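PDB 6YIG: calcium-binding EF hand family protein from Arabidopsis thaliana, which binds calcium through an EH domain and probably serves as a protein adaptor in plant endocytosis within the TPLATE complex. Local coordinates for residues Q12-F17 against L62-F67; L73-Q78 against A98-P103. All blocks are in the same frame, centred on the assembly; numbering follows the deposited sequence.

How the interactions relate
Both contacts use helix 64-78 and lie in one EH domain, a pair of EF hands with an extension after the last helix. Interaction 1 closes before interaction 2 opens along the chain. In interaction 1 helix 12-20 packs on the first turn of helix 64-78; in interaction 2 the loop after helix 85-93 lies on the final turns of helix 64-78. Their centres are about 13 Å apart, yet they touch: Y16 OH has a probable hydrogen bond to P103 O, F13 packs on I100 and P102, and Q12 on P102. Helix 64-78 thus links the calcium-binding first hand to the C-terminal extension.

Interaction 1: Q12-F17 against L62-F67; sequences QFEAYF and LDRQNF
The F17 ring lies against the start of helix 64-78, with R64 CA over one face in a CH-pi contact, 4.1 Å from the ring centroid. The R64 side chain then reaches across F17 at about a right angle. Extended to CD, it turns about CG-CD (chi3 -61°), which brings the guanidinium back to the ring; F17 CE2 rests over the middle of one guanidinium face, 3.5 Å from R64 CZ. The two planes are 63° apart, so this is a ring side leaning on a flat cation rather than a parallel stack.

At the edge of the same guanidinium, R64 NH1 sits 3.7 Å from E14 CG. The opposite charges are near, but E14 OE2 to R64 NH1 is 4.0 Å, too long for a salt bridge. A water closes the gap, donating to E14 OE2 and accepting from R64 NH2 in the guanidinium plane, while R64 NH1 is hydrogen-bonded to Y68 OH.

On the buried side F67 meets F17 obliquely, ring planes at 39°, F67 CD2 touching F17 CD1 at 3.6 Å. With CG anti to the backbone N, F67 carries its CE2 up to the backbone of helix 12-20, 3.6 Å from F17 CA, and also reaches Y16. F36 meets F67 edge-to-face. D63 and N66 form a capping box at the start of helix 64-78: D63 N donates to N66 OD1 at 3.1 Å, while the return bond to the D63 carboxylate is less sure.

F17 also packs on I28 and comes near D21, a calcium ligand. The arrangement is that of paired EF hands, the entering helix of the first packing on the exiting helix of the second beside the short sheet of strands 28-29 and 61-62.

Interaction 2: L73-Q78 against A98-P103; sequences LVTVAQ and AKIPPP
T75 supplies the polar link to the proline-rich segment: its OG1 donates to P101 O at 2.8 Å, coming in from above the carbonyl plane, 35° out of it. OG1 stands beside the backbone N and anti to the carbonyl carbon (chi1 -62°), a setting that also brings it within hydrogen-bonding range of L71 O one helical turn back, so the single hydroxyl proton must be shared or alternate between the two carbonyls. P103 N, 2.9 Å from T75 OG1, has no hydrogen to share, so that approach is a close packing contact, as is P103 CB at 3.2 Å from the same oxygen. A valine here would probably keep much of the bulk but leave P101 O without its hydroxyl partner and weaken the hold on the tail.

Such a tail, with three successive prolines, comes after helix 85-93, which follows the second EF hand of the EH domain, and packs on that hand's exiting helix, 64-78.

Apolar contacts flank the hydroxyl. P103 turns its ring to the helix, and V74 crosses it at about a right angle, V74 CG1 lying 3.5 Å from P103 CB. Nearer the start of the tail, I100 and T75 run past each other in opposite directions, with I100 CG2 at 3.9 Å from T75 CB. I100 CD1 reaches on to V76 CG2, a looser touch at 4.2 Å, and the isoleucine also packs on A91 of helix 85-93.

The amide of Q78 combines both kinds of contact. Its OE1 rests 3.4 Å from P103 CB and also has a hydrogen bond to a residue flanking the segments, while NE2 is hydrogen-bonded to K104 O, just beyond P103, and to S40 O in the loop after helix 30-37.

Interaction 1: Q12-F17 against L62-F67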
loop_
_atom_site.group_PDB
_atom_site.type_symbol
_atom_site.label_atom_id
_atom_site.label_comp_id
_atom_site.label_asym_id
_atom_site.label_seq_id
_atom_site.Cartn_x
_atom_site.Cartn_y
_atom_site.Cartn_z
ATOM N N GLN A 12 9.055 -6.615 -6.046
ATOM C CA GLN A 12 7.944 -5.871 -6.619
ATOM C C GLN A 12 7.469 -4.765 -5.691
ATOM O O GLN A 12 6.982 -3.740 -6.170
ATOM C CB GLN A 12 6.793 -6.822 -6.938
ATOM C CG GLN A 12 5.625 -6.170 -7.641
ATOM C CD GLN A 12 6.012 -5.487 -8.942
ATOM O OE1 GLN A 12 5.983 -4.258 -9.052
ATOM N NE2 GLN A 12 6.397 -6.282 -9.930
ATOM N N PHE A 13 7.578 -4.954 -4.371
ATOM C CA PHE A 13 7.247 -3.866 -3.456
ATOM C C PHE A 13 8.156 -2.676 -3.722
ATOM O O PHE A 13 7.696 -1.536 -3.857
ATOM C CB PHE A 13 7.366 -4.316 -1.993
ATOM C CG PHE A 13 6.278 -5.250 -1.549
ATOM C CD1 PHE A 13 5.083 -4.767 -1.048
ATOM C CD2 PHE A 13 6.449 -6.620 -1.612
ATOM C CE1 PHE A 13 4.106 -5.614 -0.626
ATOM C CE2 PHE A 13 5.456 -7.475 -1.182
ATOM C CZ PHE A 13 4.273 -6.971 -0.708
ATOM N N GLU A 14 9.462 -2.929 -3.808
ATOM C CA GLU A 14 10.389 -1.839 -4.084
ATOM C C GLU A 14 10.120 -1.205 -5.444
ATOM O O GLU A 14 10.206 0.021 -5.598
ATOM C CB GLU A 14 11.828 -2.348 -4.002
ATOM C CG GLU A 14 12.843 -1.247 -4.306
ATOM C CD GLU A 14 14.274 -1.673 -4.071
ATOM O OE1 GLU A 14 14.575 -2.882 -4.190
ATOM O OE2 GLU A 14 15.103 -0.783 -3.779
ATOM N N ALA A 15 9.817 -2.024 -6.460
ATOM C CA ALA A 15 9.552 -1.476 -7.781
ATOM C C ALA A 15 8.344 -0.553 -7.748
ATOM O O ALA A 15 8.353 0.512 -8.368
ATOM C CB ALA A 15 9.333 -2.611 -8.778
ATOM N N TYR A 16 7.300 -0.942 -7.017
ATOM C CA TYR A 16 6.129 -0.085 -6.896
ATOM C C TYR A 16 6.463 1.200 -6.142
ATOM O O TYR A 16 5.971 2.269 -6.486
ATOM C CB TYR A 16 4.997 -0.828 -6.187
ATOM C CG TYR A 16 4.178 -1.778 -7.023
ATOM C CD1 TYR A 16 3.912 -1.533 -8.364
ATOM C CD2 TYR A 16 3.623 -2.905 -6.459
ATOM C CE1 TYR A 16 3.115 -2.396 -9.122
ATOM C CE2 TYR A 16 2.844 -3.789 -7.204
ATOM C CZ TYR A 16 2.585 -3.524 -8.540
ATOM O OH TYR A 16 1.813 -4.358 -9.327
ATOM N N PHE A 17 7.258 1.105 -5.071
ATOM C CA PHE A 17 7.665 2.291 -4.317
ATOM C C PHE A 17 8.397 3.277 -5.221
ATOM O O PHE A 17 8.123 4.481 -5.196
ATOM C CB PHE A 17 8.534 1.819 -3.131
ATOM C CG PHE A 17 8.967 2.894 -2.158
ATOM C CD1 PHE A 17 8.052 3.671 -1.486
ATOM C CD2 PHE A 17 10.305 3.022 -1.833
ATOM C CE1 PHE A 17 8.446 4.617 -0.580
ATOM C CE2 PHE A 17 10.718 3.968 -0.916
ATOM C CZ PHE A 17 9.771 4.786 -0.291
ATOM N N LEU A 62 4.035 8.675 3.423
ATOM C CA LEU A 62 4.328 7.289 3.748
ATOM C C LEU A 62 5.809 7.014 3.533
ATOM O O LEU A 62 6.345 7.307 2.463
ATOM C CB LEU A 62 3.532 6.328 2.884
ATOM C CG LEU A 62 2.020 6.558 2.818
ATOM C CD1 LEU A 62 1.419 5.506 1.884
ATOM C CD2 LEU A 62 1.371 6.543 4.186
ATOM N N ASP A 63 6.465 6.438 4.539
ATOM C CA ASP A 63 7.796 5.919 4.276
ATOM C C ASP A 63 7.685 4.547 3.603
ATOM O O ASP A 63 6.599 4.085 3.230
ATOM C CB ASP A 63 8.630 5.899 5.560
ATOM C CG ASP A 63 8.074 4.997 6.614
ATOM O OD1 ASP A 63 7.231 4.150 6.316
ATOM O OD2 ASP A 63 8.505 5.126 7.788
ATOM N N ARG A 64 8.827 3.901 3.404
ATOM C CA ARG A 64 8.830 2.630 2.686
ATOM C C ARG A 64 7.966 1.599 3.394
ATOM O O ARG A 64 7.147 0.914 2.774
ATOM C CB ARG A 64 10.263 2.123 2.550
ATOM C CG ARG A 64 10.392 0.849 1.761
ATOM C CD ARG A 64 11.845 0.378 1.714
ATOM N NE ARG A 64 12.710 1.365 1.074
ATOM C CZ ARG A 64 12.991 1.389 -0.224
ATOM N NH1 ARG A 64 12.468 0.483 -1.045
ATOM N NH2 ARG A 64 13.806 2.323 -0.707
ATOM N N GLN A 65 8.187 1.433 4.697
ATOM C CA GLN A 65 7.407 0.463 5.454
ATOM C C GLN A 65 5.924 0.767 5.324
ATOM O O GLN A 65 5.105 -0.137 5.112
ATOM C CB GLN A 65 7.844 0.486 6.919
ATOM C CG GLN A 65 7.048 -0.421 7.806
ATOM C CD GLN A 65 7.228 -0.086 9.276
ATOM O OE1 GLN A 65 6.598 0.842 9.800
ATOM N NE2 GLN A 65 8.095 -0.834 9.947
ATOM N N ASN A 66 5.556 2.044 5.496
ATOM C CA ASN A 66 4.141 2.419 5.449
ATOM C C ASN A 66 3.548 2.118 4.072
ATOM O O ASN A 66 2.379 1.709 3.941
ATOM C CB ASN A 66 3.936 3.924 5.692
ATOM C CG ASN A 66 4.462 4.458 7.013
ATOM O OD1 ASN A 66 4.836 5.641 7.070
ATOM N ND2 ASN A 66 4.421 3.662 8.077
ATOM N N PHE A 67 4.304 2.438 3.022
ATOM C CA PHE A 67 3.820 2.219 1.671
ATOM C C PHE A 67 3.726 0.737 1.363
ATOM O O PHE A 67 2.748 0.290 0.750
ATOM C CB PHE A 67 4.705 2.921 0.645
ATOM C CG PHE A 67 4.191 2.812 -0.762
ATOM C CD1 PHE A 67 3.041 3.466 -1.143
ATOM C CD2 PHE A 67 4.838 2.031 -1.691
ATOM C CE1 PHE A 67 2.557 3.344 -2.452
ATOM C CE2 PHE A 67 4.359 1.907 -2.990
ATOM C CZ PHE A 67 3.234 2.578 -3.366
HETATM O O HOH W 1 14.643 1.665 -3.497
#

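Interaction 2: L73-Q78 against A98-P103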
loop_
_atom_site.group_PDB
_atom_site.type_symbol
_atom_site.label_atom_id
_atom_site.label_comp_id
_atom_site.label_asym_id
_atom_site.label_seq_id
_atom_site.Cartn_x
_atom_site.Cartn_y
_atom_site.Cartn_z
ATOM N N LEU A 73 -2.333 -4.064 2.154
ATOM C CA LEU A 73 -3.765 -3.879 2.355
ATOM C C LEU A 73 -4.493 -3.830 1.024
ATOM O O LEU A 73 -5.630 -4.320 0.926
ATOM C CB LEU A 73 -3.999 -2.621 3.164
ATOM C CG LEU A 73 -3.551 -2.699 4.615
ATOM C CD1 LEU A 73 -3.631 -1.328 5.277
ATOM C CD2 LEU A 73 -4.349 -3.733 5.397
ATOM N N VAL A 74 -3.886 -3.215 0.002
ATOM C CA VAL A 74 -4.480 -3.223 -1.334
ATOM C C VAL A 74 -4.634 -4.648 -1.856
ATOM O O VAL A 74 -5.679 -5.008 -2.409
ATOM C CB VAL A 74 -3.687 -2.333 -2.305
ATOM C CG1 VAL A 74 -4.085 -2.608 -3.746
ATOM C CG2 VAL A 74 -3.875 -0.874 -1.943
ATOM N N THR A 75 -3.624 -5.492 -1.690
ATOM C CA THR A 75 -3.783 -6.884 -2.099
ATOM C C THR A 75 -4.952 -7.551 -1.391
ATOM O O THR A 75 -5.753 -8.261 -2.018
ATOM C CB THR A 75 -2.492 -7.654 -1.829
ATOM O OG1 THR A 75 -1.479 -7.055 -2.628
ATOM C CG2 THR A 75 -2.641 -9.143 -2.175
ATOM N N VAL A 76 -5.052 -7.383 -0.071
ATOM C CA VAL A 76 -6.172 -7.991 0.646
ATOM C C VAL A 76 -7.497 -7.488 0.085
ATOM O O VAL A 76 -8.424 -8.271 -0.150
ATOM C CB VAL A 76 -6.038 -7.724 2.157
ATOM C CG1 VAL A 76 -7.262 -8.223 2.892
ATOM C CG2 VAL A 76 -4.763 -8.376 2.684
ATOM N N ALA A 77 -7.600 -6.178 -0.168
ATOM C CA ALA A 77 -8.841 -5.642 -0.735
ATOM C C ALA A 77 -9.095 -6.171 -2.142
ATOM O O ALA A 77 -10.259 -6.384 -2.525
ATOM C CB ALA A 77 -8.803 -4.117 -0.730
ATOM N N GLN A 78 -8.046 -6.371 -2.941
ATOM C CA GLN A 78 -8.218 -6.949 -4.274
ATOM C C GLN A 78 -8.665 -8.408 -4.213
ATOM O O GLN A 78 -9.278 -8.901 -5.172
ATOM C CB GLN A 78 -6.922 -6.818 -5.075
ATOM C CG GLN A 78 -6.592 -5.387 -5.471
ATOM C CD GLN A 78 -5.338 -5.275 -6.329
ATOM O OE1 GLN A 78 -4.434 -6.099 -6.218
ATOM N NE2 GLN A 78 -5.272 -4.243 -7.161
ATOM N N ALA A 98 4.232 -10.906 5.970
ATOM C CA ALA A 98 5.205 -11.468 5.041
ATOM C C ALA A 98 4.564 -12.406 4.027
ATOM O O ALA A 98 5.164 -12.670 2.985
ATOM C CB ALA A 98 6.296 -12.204 5.812
ATOM N N LYS A 99 3.369 -12.912 4.300
ATOM C CA LYS A 99 2.696 -13.834 3.394
ATOM C C LYS A 99 1.828 -13.132 2.356
ATOM O O LYS A 99 1.305 -13.798 1.463
ATOM C CB LYS A 99 1.819 -14.805 4.197
ATOM C CG LYS A 99 2.586 -15.658 5.192
ATOM C CD LYS A 99 1.640 -16.483 6.058
ATOM N N ILE A 100 1.669 -11.820 2.446
ATOM C CA ILE A 100 0.759 -11.083 1.578
ATOM C C ILE A 100 1.508 -10.693 0.313
ATOM O O ILE A 100 2.529 -9.969 0.399
ATOM C CB ILE A 100 0.180 -9.854 2.284
ATOM C CG1 ILE A 100 -0.542 -10.270 3.560
ATOM C CG2 ILE A 100 -0.739 -9.093 1.317
ATOM C CD1 ILE A 100 -1.007 -9.073 4.401
ATOM N N PRO A 101 1.070 -11.142 -0.862
ATOM C CA PRO A 101 1.730 -10.764 -2.118
ATOM C C PRO A 101 1.601 -9.277 -2.400
ATOM O O PRO A 101 0.711 -8.595 -1.875
ATOM C CB PRO A 101 0.976 -11.573 -3.184
ATOM C CG PRO A 101 0.229 -12.615 -2.461
ATOM C CD PRO A 101 -0.051 -12.082 -1.089
ATOM N N PRO A 102 2.460 -8.733 -3.257
ATOM C CA PRO A 102 2.230 -7.384 -3.752
ATOM C C PRO A 102 0.988 -7.349 -4.626
ATOM O O PRO A 102 0.622 -8.359 -5.253
ATOM C CB PRO A 102 3.505 -7.076 -4.557
ATOM C CG PRO A 102 4.026 -8.382 -4.943
ATOM C CD PRO A 102 3.622 -9.380 -3.884
ATOM N N PRO A 103 0.317 -6.213 -4.698
ATOM C CA PRO A 103 -0.935 -6.111 -5.452
ATOM C C PRO A 103 -0.693 -5.990 -6.953
ATOM O O PRO A 103 0.446 -5.927 -7.434
ATOM C CB PRO A 103 -1.563 -4.839 -4.867
ATOM C CG PRO A 103 -0.351 -3.976 -4.538
ATOM C CD PRO A 103 0.666 -4.940 -4.028
#